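Local coordinates for thioesterase domain-containing protein (Pyrococcus horikoshii, PDB 1IXL), which is of unknown function but adopts the hot-dog fold of the thioesterase superfamily and may hydrolyse acyl-CoA thioesters, at residues 75-80 / 113-118; 89-94 / 101-106. All blocks are in the same frame, centred on the assembly; numbering follows the deposited sequence.

Interaction 1. Residues 75-80 / 113-118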
ATOM      1  N   VAL A  75      11.127   3.186  -3.869  1.00 21.08           N
ATOM      2  CA  VAL A  75      10.495   2.041  -4.517  1.00 20.13           C
ATOM      3  C   VAL A  75      11.186   1.690  -5.825  1.00 23.39           C
ATOM      4  O   VAL A  75      11.818   2.539  -6.465  1.00 24.70           O
ATOM      5  CB  VAL A  75       9.004   2.302  -4.818  1.00 23.86           C
ATOM      6  CG1 VAL A  75       8.220   2.518  -3.504  1.00 23.91           C
ATOM      7  CG2 VAL A  75       8.857   3.518  -5.752  1.00 21.32           C
ATOM      8  N   ARG A  76      11.081   0.424  -6.197  1.00 23.55           N
ATOM      9  CA  ARG A  76      11.644  -0.083  -7.445  1.00 24.06           C
ATOM     10  C   ARG A  76      10.490  -0.786  -8.127  1.00 23.24           C
ATOM     11  O   ARG A  76       9.793  -1.607  -7.510  1.00 21.32           O
ATOM     12  CB  ARG A  76      12.746  -1.126  -7.194  1.00 27.41           C
ATOM     13  CG  ARG A  76      14.019  -0.572  -6.607  1.00 37.12           C
ATOM     14  CD  ARG A  76      14.966  -1.685  -6.173  1.00 40.68           C
ATOM     15  NE  ARG A  76      16.077  -1.134  -5.401  1.00 47.24           N
ATOM     16  CZ  ARG A  76      17.144  -0.562  -5.946  1.00 49.88           C
ATOM     17  NH1 ARG A  76      17.245  -0.478  -7.270  1.00 48.22           N
ATOM     18  NH2 ARG A  76      18.100  -0.059  -5.169  1.00 51.17           N
ATOM     19  N   PHE A  77      10.264  -0.451  -9.385  1.00 21.78           N
ATOM     20  CA  PHE A  77       9.200  -1.089 -10.135  1.00 19.95           C
ATOM     21  C   PHE A  77       9.947  -2.208 -10.843  1.00 21.06           C
ATOM     22  O   PHE A  77      10.829  -1.959 -11.648  1.00 23.17           O
ATOM     23  CB  PHE A  77       8.598  -0.092 -11.119  1.00 23.50           C
ATOM     24  CG  PHE A  77       7.898   1.059 -10.443  1.00 23.27           C
ATOM     25  CD1 PHE A  77       8.632   2.093  -9.854  1.00 25.01           C
ATOM     26  CD2 PHE A  77       6.521   1.098 -10.378  1.00 22.76           C
ATOM     27  CE1 PHE A  77       7.983   3.151  -9.208  1.00 22.13           C
ATOM     28  CE2 PHE A  77       5.855   2.159  -9.730  1.00 22.09           C
ATOM     29  CZ  PHE A  77       6.600   3.179  -9.148  1.00 20.24           C
ATOM     30  N   THR A  78       9.590  -3.437 -10.535  1.00 22.40           N
ATOM     31  CA  THR A  78      10.309  -4.585 -11.072  1.00 25.14           C
ATOM     32  C   THR A  78       9.723  -5.216 -12.331  1.00 26.10           C
ATOM     33  O   THR A  78      10.461  -5.797 -13.138  1.00 26.48           O
ATOM     34  CB  THR A  78      10.452  -5.647  -9.968  1.00 23.14           C
ATOM     35  OG1 THR A  78       9.155  -6.016  -9.499  1.00 29.48           O
ATOM     36  CG2 THR A  78      11.226  -5.065  -8.776  1.00 28.15           C
ATOM     37  N   LYS A  79       8.411  -5.114 -12.490  1.00 23.91           N
ATOM     38  CA  LYS A  79       7.712  -5.661 -13.673  1.00 27.23           C
ATOM     39  C   LYS A  79       6.565  -4.742 -14.060  1.00 24.06           C
ATOM     40  O   LYS A  79       5.889  -4.202 -13.185  1.00 25.32           O
ATOM     41  CB  LYS A  79       7.121  -7.033 -13.381  1.00 25.73           C
ATOM     42  CG  LYS A  79       8.121  -8.152 -13.222  1.00 32.32           C
ATOM     43  CD  LYS A  79       7.360  -9.454 -12.994  1.00 34.98           C
ATOM     44  CE  LYS A  79       8.201 -10.669 -13.361  1.00 41.57           C
ATOM     45  NZ  LYS A  79       9.431 -10.733 -12.531  1.00 45.16           N
ATOM     46  N   PRO A  80       6.321  -4.558 -15.376  1.00 24.23           N
ATOM     47  CA  PRO A  80       5.235  -3.690 -15.828  1.00 23.12           C
ATOM     48  C   PRO A  80       3.882  -4.289 -15.479  1.00 25.91           C
ATOM     49  O   PRO A  80       3.720  -5.504 -15.458  1.00 27.81           O
ATOM     50  CB  PRO A  80       5.471  -3.604 -17.337  1.00 24.10           C
ATOM     51  CG  PRO A  80       5.997  -5.009 -17.662  1.00 24.47           C
ATOM     52  CD  PRO A  80       6.992  -5.209 -16.523  1.00 23.93           C
ATOM     53  N   VAL A 113       6.736 -10.413  -8.289  1.00 27.24           N
ATOM     54  CA  VAL A 113       6.850  -9.122  -7.630  1.00 27.48           C
ATOM     55  C   VAL A 113       6.845  -8.054  -8.737  1.00 26.46           C
ATOM     56  O   VAL A 113       7.606  -8.164  -9.707  1.00 24.99           O
ATOM     57  CB  VAL A 113       8.159  -9.036  -6.820  1.00 28.14           C
ATOM     58  CG1 VAL A 113       8.372  -7.618  -6.306  1.00 31.01           C
ATOM     59  CG2 VAL A 113       8.091 -10.023  -5.632  1.00 30.45           C
ATOM     60  N   VAL A 114       5.968  -7.054  -8.621  1.00 23.21           N
ATOM     61  CA  VAL A 114       5.913  -5.978  -9.609  1.00 22.08           C
ATOM     62  C   VAL A 114       6.446  -4.677  -8.995  1.00 26.01           C
ATOM     63  O   VAL A 114       6.792  -3.744  -9.710  1.00 24.06           O
ATOM     64  CB  VAL A 114       4.463  -5.749 -10.154  1.00 23.69           C
ATOM     65  CG1 VAL A 114       3.949  -7.033 -10.805  1.00 27.19           C
ATOM     66  CG2 VAL A 114       3.515  -5.302  -9.028  1.00 24.21           C
ATOM     67  N   LEU A 115       6.485  -4.616  -7.663  1.00 23.27           N
ATOM     68  CA  LEU A 115       7.025  -3.448  -6.975  1.00 24.54           C
ATOM     69  C   LEU A 115       7.568  -3.844  -5.608  1.00 23.38           C
ATOM     70  O   LEU A 115       6.998  -4.695  -4.942  1.00 26.09           O
ATOM     71  CB  LEU A 115       5.946  -2.358  -6.782  1.00 21.20           C
ATOM     72  CG  LEU A 115       6.428  -1.105  -6.003  1.00 22.13           C
ATOM     73  CD1 LEU A 115       5.678   0.125  -6.505  1.00 24.50           C
ATOM     74  CD2 LEU A 115       6.224  -1.274  -4.473  1.00 20.46           C
ATOM     75  N   GLU A 116       8.672  -3.233  -5.195  1.00 25.26           N
ATOM     76  CA  GLU A 116       9.214  -3.494  -3.864  1.00 26.82           C
ATOM     77  C   GLU A 116       9.644  -2.146  -3.314  1.00 26.81           C
ATOM     78  O   GLU A 116      10.182  -1.299  -4.042  1.00 22.11           O
ATOM     79  CB  GLU A 116      10.422  -4.460  -3.906  1.00 32.17           C
ATOM     80  CG  GLU A 116      11.503  -4.078  -4.924  1.00 43.55           C
ATOM     81  CD  GLU A 116      12.762  -4.929  -4.828  1.00 47.95           C
ATOM     82  OE1 GLU A 116      12.634  -6.155  -4.611  1.00 50.00           O
ATOM     83  OE2 GLU A 116      13.876  -4.368  -4.989  1.00 49.69           O
ATOM     84  N   GLY A 117       9.418  -1.927  -2.029  1.00 22.27           N
ATOM     85  CA  GLY A 117       9.820  -0.644  -1.491  1.00 25.64           C
ATOM     86  C   GLY A 117       9.848  -0.553   0.009  1.00 23.59           C
ATOM     87  O   GLY A 117       9.334  -1.437   0.693  1.00 23.48           O
ATOM     88  N   LYS A 118      10.485   0.505   0.505  1.00 22.32           N
ATOM     89  CA  LYS A 118      10.557   0.783   1.927  1.00 25.16           C
ATOM     90  C   LYS A 118       9.747   2.055   2.131  1.00 23.49           C
ATOM     91  O   LYS A 118       9.942   3.037   1.412  1.00 24.12           O
ATOM     92  CB  LYS A 118      11.994   1.030   2.375  1.00 26.72           C
ATOM     93  CG  LYS A 118      12.834  -0.228   2.467  1.00 36.57           C
ATOM     94  CD  LYS A 118      13.990  -0.039   3.450  1.00 36.00           C
ATOM     95  CE  LYS A 118      15.030  -1.139   3.263  1.00 42.84           C
ATOM     96  NZ  LYS A 118      14.404  -2.380   2.715  1.00 42.36           N
TER
HETATM   97  O   HOH W   1       5.480  -2.200 -11.538  1.00 21.00           O

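Interaction 2. Residues 89-94 / 101-106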
ATOM      1  N   ALA A  89      -0.760  -6.144  -2.443  1.00 22.74           N
ATOM      2  CA  ALA A  89       0.362  -5.558  -1.738  1.00 21.76           C
ATOM      3  C   ALA A  89       0.424  -6.170  -0.333  1.00 22.72           C
ATOM      4  O   ALA A  89      -0.594  -6.246   0.347  1.00 23.53           O
ATOM      5  CB  ALA A  89       0.172  -4.050  -1.651  1.00 20.74           C
ATOM      6  N   LYS A  90       1.615  -6.618   0.066  1.00 23.19           N
ATOM      7  CA  LYS A  90       1.864  -7.189   1.384  1.00 23.40           C
ATOM      8  C   LYS A  90       2.865  -6.283   2.111  1.00 22.52           C
ATOM      9  O   LYS A  90       4.009  -6.147   1.696  1.00 25.01           O
ATOM     10  CB  LYS A  90       2.390  -8.624   1.243  1.00 25.37           C
ATOM     11  CG  LYS A  90       1.365  -9.512   0.511  1.00 26.52           C
ATOM     12  CD  LYS A  90       1.746 -10.986   0.448  1.00 28.62           C
ATOM     13  CE  LYS A  90       0.786 -11.712  -0.506  1.00 28.96           C
ATOM     14  NZ  LYS A  90       1.152 -13.155  -0.627  1.00 33.97           N
ATOM     15  N   ALA A  91       2.405  -5.664   3.195  1.00 22.13           N
ATOM     16  CA  ALA A  91       3.197  -4.708   3.980  1.00 24.25           C
ATOM     17  C   ALA A  91       3.511  -5.174   5.402  1.00 26.81           C
ATOM     18  O   ALA A  91       2.620  -5.603   6.117  1.00 26.06           O
ATOM     19  CB  ALA A  91       2.446  -3.379   4.045  1.00 19.61           C
ATOM     20  N   LYS A  92       4.777  -5.088   5.807  1.00 30.68           N
ATOM     21  CA  LYS A  92       5.158  -5.488   7.166  1.00 26.91           C
ATOM     22  C   LYS A  92       6.079  -4.457   7.817  1.00 25.39           C
ATOM     23  O   LYS A  92       6.990  -3.944   7.176  1.00 24.73           O
ATOM     24  CB  LYS A  92       5.861  -6.849   7.164  1.00 32.73           C
ATOM     25  CG  LYS A  92       6.283  -7.294   8.588  1.00 34.85           C
ATOM     26  CD  LYS A  92       6.790  -8.719   8.637  1.00 43.20           C
ATOM     27  CE  LYS A  92       8.100  -8.900   7.893  1.00 45.96           C
ATOM     28  NZ  LYS A  92       8.697 -10.249   8.199  1.00 50.00           N
ATOM     29  N   ILE A  93       5.815  -4.119   9.077  1.00 24.74           N
ATOM     30  CA  ILE A  93       6.672  -3.183   9.781  1.00 25.09           C
ATOM     31  C   ILE A  93       7.974  -3.949   9.999  1.00 30.26           C
ATOM     32  O   ILE A  93       7.960  -5.032  10.576  1.00 26.59           O
ATOM     33  CB  ILE A  93       6.085  -2.788  11.141  1.00 26.23           C
ATOM     34  CG1 ILE A  93       4.811  -1.962  10.938  1.00 22.16           C
ATOM     35  CG2 ILE A  93       7.107  -1.977  11.932  1.00 25.44           C
ATOM     36  CD1 ILE A  93       4.124  -1.578  12.246  1.00 26.38           C
ATOM     37  N   ILE A  94       9.089  -3.423   9.498  1.00 29.14           N
ATOM     38  CA  ILE A  94      10.359  -4.121   9.671  1.00 31.10           C
ATOM     39  C   ILE A  94      11.255  -3.455  10.712  1.00 31.77           C
ATOM     40  O   ILE A  94      12.252  -4.041  11.149  1.00 32.27           O
ATOM     41  CB  ILE A  94      11.153  -4.270   8.341  1.00 30.52           C
ATOM     42  CG1 ILE A  94      11.388  -2.899   7.694  1.00 32.17           C
ATOM     43  CG2 ILE A  94      10.413  -5.222   7.394  1.00 28.72           C
ATOM     44  CD1 ILE A  94      12.432  -2.941   6.572  1.00 33.76           C
ATOM     45  N   LYS A 101       8.002   4.402  11.836  1.00 29.88           N
ATOM     46  CA  LYS A 101       7.935   2.994  11.491  1.00 28.87           C
ATOM     47  C   LYS A 101       8.470   2.770  10.073  1.00 26.79           C
ATOM     48  O   LYS A 101       8.113   3.498   9.158  1.00 25.43           O
ATOM     49  CB  LYS A 101       6.480   2.535  11.548  1.00 29.41           C
ATOM     50  CG  LYS A 101       5.732   2.984  12.806  1.00 35.13           C
ATOM     51  CD  LYS A 101       6.167   2.174  14.017  1.00 36.93           C
ATOM     52  CE  LYS A 101       5.339   2.510  15.259  1.00 40.57           C
ATOM     53  NZ  LYS A 101       3.873   2.402  15.026  1.00 43.99           N
ATOM     54  N   ILE A 102       9.345   1.788   9.898  1.00 25.33           N
ATOM     55  CA  ILE A 102       9.863   1.486   8.564  1.00 24.72           C
ATOM     56  C   ILE A 102       9.078   0.253   8.109  1.00 25.70           C
ATOM     57  O   ILE A 102       9.085  -0.781   8.769  1.00 26.34           O
ATOM     58  CB  ILE A 102      11.371   1.190   8.588  1.00 26.88           C
ATOM     59  CG1 ILE A 102      12.132   2.438   9.039  1.00 31.28           C
ATOM     60  CG2 ILE A 102      11.852   0.792   7.200  1.00 25.53           C
ATOM     61  CD1 ILE A 102      13.645   2.206   9.239  1.00 30.33           C
ATOM     62  N   VAL A 103       8.377   0.375   6.991  1.00 23.63           N
ATOM     63  CA  VAL A 103       7.550  -0.721   6.504  1.00 20.43           C
ATOM     64  C   VAL A 103       8.040  -1.173   5.142  1.00 22.94           C
ATOM     65  O   VAL A 103       8.280  -0.351   4.267  1.00 20.90           O
ATOM     66  CB  VAL A 103       6.099  -0.250   6.375  1.00 22.16           C
ATOM     67  CG1 VAL A 103       5.214  -1.377   5.866  1.00 22.92           C
ATOM     68  CG2 VAL A 103       5.618   0.271   7.733  1.00 26.99           C
ATOM     69  N   GLU A 104       8.212  -2.474   4.971  1.00 22.11           N
ATOM     70  CA  GLU A 104       8.645  -2.982   3.682  1.00 24.05           C
ATOM     71  C   GLU A 104       7.369  -3.432   2.983  1.00 23.96           C
ATOM     72  O   GLU A 104       6.474  -3.998   3.614  1.00 22.23           O
ATOM     73  CB  GLU A 104       9.598  -4.170   3.856  1.00 25.88           C
ATOM     74  CG  GLU A 104      10.009  -4.812   2.536  1.00 36.09           C
ATOM     75  CD  GLU A 104      11.111  -5.841   2.704  1.00 44.83           C
ATOM     76  OE1 GLU A 104      10.980  -6.703   3.607  1.00 47.52           O
ATOM     77  OE2 GLU A 104      12.101  -5.788   1.934  1.00 44.12           O
ATOM     78  N   VAL A 105       7.257  -3.156   1.693  1.00 22.11           N
ATOM     79  CA  VAL A 105       6.065  -3.566   0.969  1.00 21.37           C
ATOM     80  C   VAL A 105       6.479  -4.193  -0.353  1.00 24.17           C
ATOM     81  O   VAL A 105       7.411  -3.732  -1.022  1.00 24.72           O
ATOM     82  CB  VAL A 105       5.118  -2.362   0.645  1.00 21.53           C
ATOM     83  CG1 VAL A 105       3.883  -2.863  -0.058  1.00 20.92           C
ATOM     84  CG2 VAL A 105       4.716  -1.621   1.911  1.00 22.75           C
ATOM     85  N   LYS A 106       5.794  -5.262  -0.713  1.00 23.15           N
ATOM     86  CA  LYS A 106       6.053  -5.920  -1.974  1.00 28.68           C
ATOM     87  C   LYS A 106       4.682  -6.078  -2.597  1.00 27.82           C
ATOM     88  O   LYS A 106       3.730  -6.474  -1.919  1.00 26.69           O
ATOM     89  CB  LYS A 106       6.722  -7.287  -1.757  1.00 26.85           C
ATOM     90  CG  LYS A 106       8.226  -7.184  -1.567  1.00 33.88           C
ATOM     91  CD  LYS A 106       8.916  -8.509  -1.837  1.00 40.67           C
ATOM     92  CE  LYS A 106       9.350  -9.180  -0.557  1.00 43.28           C
ATOM     93  NZ  LYS A 106      10.387  -8.349   0.111  1.00 47.43           N
TER

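Interaction 1. Residues 75-80 / 113-118
Arg76 and Glu116 form the hydrogen-bonded pair at the middle of a short antiparallel ladder, with strand axes 4.7 Å apart and 173° between their directions. Arg76 N reaches Glu116 O at 2.9 Å, and Glu116 N returns a bond to Arg76 O. Val75–Gly117 and Phe77–Leu115 flank them as non-hydrogen-bonded pairs. Beyond Phe77 the ladder gives way to a knot of bonds where 113-118 turns its corner. Val114 O accepts a bond from Thr78 N at 2.9 Å, from well above the carbonyl plane, a weak bond from Lys79 N, and a water that also bridges to Lys79 O. Next to it, Thr78 OG1 donates to Val113 O at 2.7 Å; chi1 of 58° sets the hydroxyl between its own N and carbonyl carbon, turned to 113-118. On the Arg76 face, Glu116 OE2 lies 3.1 Å from Arg76 CD and makes a long salt bridge to Arg76 NE (3.9 Å), carboxylate and guanidinium planes being nearly perpendicular. On the other face Leu115 CD1 sits over the Phe77 ring as a CH-pi contact, 4.2 Å from its centroid and offset toward the rim. At the corner Val114 and Leu115 stand opposite the single Val107 of strand 100-109, making a classic beta bulge. The Val75–Leu115 side packs against helix 48-63, through Phe52, Thr51 and Ala55, while strand 100-109 borders 113-118 and strand 68-77 ends the sheet within this chain.

Interaction 2. Residues 89-94 / 101-106
Ala91 and Val105 meet on the tightly packed face of this hairpin ladder, Ala91 CB resting 3.6 Å from Val105 CG2. The same methyl also touches Val103 CG1 (3.9 Å), so that it lies against one branch from each valine. Both valines hold CG1 anti to their backbone N (chi1 near 180°), which puts Val103 CG1 by Lys92 O and Val105 CG1 by Lys90 O, and leaves CG2 of Val103 to Ile93 and CG2 of Val105 to Ala91. The side chains of Ile93 and Val103 cross at a slant, with Ile93 CG1 4.0 Å from Val103 CG2. Five backbone hydrogen bonds run alongside, from Lys90 N to Lys106 O at one end to Ile94 N to Ile102 O, the shortest at 2.7 Å, at the other. The opposite face is looser and more polar. Lys90, Lys92, Glu104 and Lys106 rise from it; the end of Lys90 leads away from 101-106 to a cation-pi contact with Tyr108 farther along the partner strand, while Lys106 NZ makes a salt bridge to Glu104 OE2 (3.6 Å) on its own strand. Ile94 closes the apolar end of this side: its CG1 and CD1 each lie 3.8 Å from Ile102 CG2, and its CG2 rests on Glu104 CB. With strand axes 145° apart in direction, the pair is a strongly twisted antiparallel beta hairpin. Ala89, Ala91 and Val105 meet Leu54, Ala58 and Ala55 of helix 48-63, the long helix wrapped by the sheet that defines the hot-dog fold.

Interactions 1 and 2 belong to one antiparallel sheet, their centres about 13 Å apart, and the hairpin of interaction 2 is nested within the chain loop that interaction 1 closes. Strands 100-109 and 112-123 are neighbours, so 101-106 lies directly beside 113-118: Gly117 O and Val105 N are 2.9 Å apart, a probable hydrogen bond. Looser packing joins them too, with Val113 CG2 4.2 Å from Lys106 CD. Helix 48-63 touches both, Ala55 meeting Leu115 of interaction 1 as well as Val105 of interaction 2. Together the two contacts link four strands adjacent in the sheet, 86-97, 100-109, 112-123 and 68-77, around that helix.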